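Local coordinates for protein coatomer subunit delta (Saccharomyces cerevisiae, PDB 5FJZ) that forms part of the COPI vesicle coat, which probably binds dilysine motifs and drives Golgi-to-ER retrieval, and interacts with the tethering protein Dsl1, at residues A[125-130]-A[218-223]. Numbering follows the deposited sequence.
Sequences LTTAVS and YPMTVS. Unlike the reference sequence in segment 125-130: Ala128 (reference Trp).
Leu125 opens the contact by sending CD2 to Val222 CG1, 3.9 Å away, the two side chains meeting at a slant. Tyr144 and Val269 also touch the leucine, while Val155, Phe157 and Tyr267 lie against the valine.

Two residues on, Thr127 splits its work between its two branches. CG2 rests 3.9 Å from Met220 SD, which the methionine chain, extended beyond CG, carries across from the other strand. OG1, tucked between N and C of its own backbone (chi1 65°), points at the tyrosine. The phenol reaches back to meet it, and Tyr218 OH lies 2.8 Å from Thr127 OG1, which sits at the ring edge, in its plane. A hydrogen bond from tyrosine to threonine fits this geometry, although the phenol proton has another acceptor within reach. Thr127 OG1 is also bonded to Arg29 O, and Arg29 makes a cation-pi contact with the tyrosine ring, so one residue helps to hold both partners.

Val129 completes the row, its CG2 lying 3.3 Å from Tyr218 OH, at an oblique approach to the ring; Phe138 and Leu217 pack beside it.

No backbone hydrogen bonds join the two segments. Strand 123-131, outermost in its four-stranded sheet within this chain, instead meets strand 220-229 and, through Tyr218, the loop leading into it, in the buried interface between beta sheets of the mu-homology domain, the all-beta fold of adaptor medium subunits.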
ATOM      1  N   LEU A 125     -25.913   4.286  12.020  1.00 18.19           N
ATOM      2  CA  LEU A 125     -25.661   3.124  12.868  1.00 18.06           C
ATOM      3  C   LEU A 125     -25.553   3.477  14.348  1.00 17.70           C
ATOM      4  O   LEU A 125     -25.024   4.533  14.703  1.00 19.80           O
ATOM      5  CB  LEU A 125     -24.327   2.594  12.481  1.00 19.76           C
ATOM      6  CG  LEU A 125     -24.147   1.559  11.417  1.00 22.65           C
ATOM      7  CD1 LEU A 125     -25.286   1.190  10.497  1.00 21.23           C
ATOM      8  CD2 LEU A 125     -22.790   1.685  10.690  1.00 23.29           C
ATOM      9  N   THR A 126     -26.029   2.581  15.227  1.00 17.00           N
ATOM     10  CA  THR A 126     -25.906   2.680  16.595  1.00 18.25           C
ATOM     11  C   THR A 126     -25.808   1.290  17.163  1.00 18.37           C
ATOM     12  O   THR A 126     -26.358   0.341  16.571  1.00 15.93           O
ATOM     13  CB  THR A 126     -27.204   3.293  17.238  1.00 24.20           C
ATOM     14  OG1 THR A 126     -27.469   4.588  16.696  1.00 29.07           O
ATOM     15  CG2 THR A 126     -27.007   3.450  18.713  1.00 25.93           C
ATOM     16  N   THR A 127     -25.143   1.157  18.276  1.00 16.28           N
ATOM     17  CA  THR A 127     -25.016  -0.167  18.885  1.00 19.67           C
ATOM     18  C   THR A 127     -25.415  -0.130  20.350  1.00 20.67           C
ATOM     19  O   THR A 127     -25.209   0.874  21.025  1.00 20.22           O
ATOM     20  CB  THR A 127     -23.603  -0.744  18.720  1.00 19.39           C
ATOM     21  OG1 THR A 127     -22.630   0.018  19.416  1.00 19.75           O
ATOM     22  CG2 THR A 127     -23.187  -0.777  17.272  1.00 21.66           C
ATOM     23  N   ALA A 128     -25.882  -1.288  20.833  1.00 19.20           N
ATOM     24  CA  ALA A 128     -26.163  -1.512  22.239  1.00 21.76           C
ATOM     25  C   ALA A 128     -25.644  -2.891  22.581  1.00 22.12           C
ATOM     26  O   ALA A 128     -25.807  -3.828  21.852  1.00 21.15           O
ATOM     27  CB  ALA A 128     -27.645  -1.400  22.484  1.00 23.31           C
ATOM     28  N   VAL A 129     -24.899  -2.975  23.652  1.00 19.59           N
ATOM     29  CA  VAL A 129     -24.249  -4.219  24.029  1.00 21.56           C
ATOM     30  C   VAL A 129     -24.539  -4.514  25.516  1.00 21.71           C
ATOM     31  O   VAL A 129     -24.546  -3.597  26.309  1.00 23.60           O
ATOM     32  CB  VAL A 129     -22.748  -4.098  23.780  1.00 23.78           C
ATOM     33  CG1 VAL A 129     -22.026  -5.300  24.370  1.00 27.24           C
ATOM     34  CG2 VAL A 129     -22.447  -3.994  22.289  1.00 23.97           C
ATOM     35  N   SER A 130     -24.712  -5.783  25.872  1.00 26.47           N
ATOM     36  CA  SER A 130     -24.800  -6.188  27.275  1.00 26.28           C
ATOM     37  C   SER A 130     -24.347  -7.661  27.430  1.00 28.71           C
ATOM     38  O   SER A 130     -24.384  -8.425  26.477  1.00 23.76           O
ATOM     39  CB  SER A 130     -26.225  -5.961  27.786  1.00 31.78           C
ATOM     40  OG  SER A 130     -27.095  -6.856  27.107  1.00 32.08           O
ATOM     41  N   TYR A 218     -15.237  -4.060  18.907  1.00 16.96           N
ATOM     42  CA  TYR A 218     -15.148  -2.889  18.051  1.00 18.48           C
ATOM     43  C   TYR A 218     -13.742  -2.767  17.404  1.00 21.98           C
ATOM     44  O   TYR A 218     -12.785  -3.298  17.966  1.00 20.85           O
ATOM     45  CB  TYR A 218     -15.449  -1.629  18.867  1.00 18.93           C
ATOM     46  CG  TYR A 218     -16.847  -1.576  19.342  1.00 17.62           C
ATOM     47  CD1 TYR A 218     -17.854  -1.066  18.570  1.00 17.77           C
ATOM     48  CD2 TYR A 218     -17.159  -1.992  20.636  1.00 18.80           C
ATOM     49  CE1 TYR A 218     -19.183  -1.062  19.039  1.00 18.32           C
ATOM     50  CE2 TYR A 218     -18.459  -2.036  21.093  1.00 17.56           C
ATOM     51  CZ  TYR A 218     -19.462  -1.569  20.302  1.00 18.01           C
ATOM     52  OH  TYR A 218     -20.755  -1.564  20.789  1.00 15.39           O
ATOM     53  N   PRO A 219     -13.602  -2.148  16.209  1.00 20.66           N
ATOM     54  CA  PRO A 219     -14.639  -1.558  15.328  1.00 20.45           C
ATOM     55  C   PRO A 219     -15.566  -2.587  14.652  1.00 17.89           C
ATOM     56  O   PRO A 219     -15.147  -3.649  14.175  1.00 17.61           O
ATOM     57  CB  PRO A 219     -13.824  -0.747  14.358  1.00 20.55           C
ATOM     58  CG  PRO A 219     -12.455  -1.455  14.257  1.00 23.00           C
ATOM     59  CD  PRO A 219     -12.251  -2.164  15.564  1.00 22.80           C
ATOM     60  N   MET A 220     -16.845  -2.296  14.598  1.00 19.27           N
ATOM     61  CA  MET A 220     -17.758  -3.066  13.785  1.00 20.19           C
ATOM     62  C   MET A 220     -17.860  -2.390  12.408  1.00 18.71           C
ATOM     63  O   MET A 220     -18.079  -1.182  12.319  1.00 21.29           O
ATOM     64  CB  MET A 220     -19.160  -3.093  14.437  1.00 19.45           C
ATOM     65  CG  MET A 220     -19.178  -3.701  15.826  1.00 21.21           C
ATOM     66  SD  MET A 220     -20.836  -3.771  16.549  1.00 22.68           S
ATOM     67  CE  MET A 220     -20.442  -4.475  18.155  1.00 24.84           C
ATOM     68  N   THR A 221     -17.762  -3.179  11.350  1.00 17.97           N
ATOM     69  CA  THR A 221     -17.726  -2.655  10.016  1.00 19.71           C
ATOM     70  C   THR A 221     -18.967  -3.063   9.281  1.00 19.87           C
ATOM     71  O   THR A 221     -19.470  -4.200   9.429  1.00 23.76           O
ATOM     72  CB  THR A 221     -16.501  -3.185   9.257  1.00 23.44           C
ATOM     73  OG1 THR A 221     -15.330  -2.692   9.885  1.00 25.32           O
ATOM     74  CG2 THR A 221     -16.487  -2.713   7.843  1.00 27.18           C
ATOM     75  N   VAL A 222     -19.456  -2.195   8.441  1.00 18.49           N
ATOM     76  CA  VAL A 222     -20.571  -2.520   7.555  1.00 19.69           C
ATOM     77  C   VAL A 222     -20.142  -2.443   6.067  1.00 18.67           C
ATOM     78  O   VAL A 222     -19.343  -1.545   5.690  1.00 19.68           O
ATOM     79  CB  VAL A 222     -21.787  -1.637   7.791  1.00 23.06           C
ATOM     80  CG1 VAL A 222     -21.494  -0.199   7.481  1.00 26.18           C
ATOM     81  CG2 VAL A 222     -22.937  -2.072   6.908  1.00 25.68           C
ATOM     82  N   SER A 223     -20.673  -3.367   5.280  1.00 17.36           N
ATOM     83  CA  SER A 223     -20.358  -3.466   3.861  0.50 18.67           C
ATOM     84  C   SER A 223     -21.647  -3.532   3.058  1.00 18.94           C
ATOM     85  O   SER A 223     -22.495  -4.423   3.311  1.00 18.31           O
ATOM     86  CB  SER A 223     -19.511  -4.744   3.659  0.50 18.93           C
ATOM     87  OG  SER A 223     -19.120  -4.908   2.297  0.50 19.06           O
TER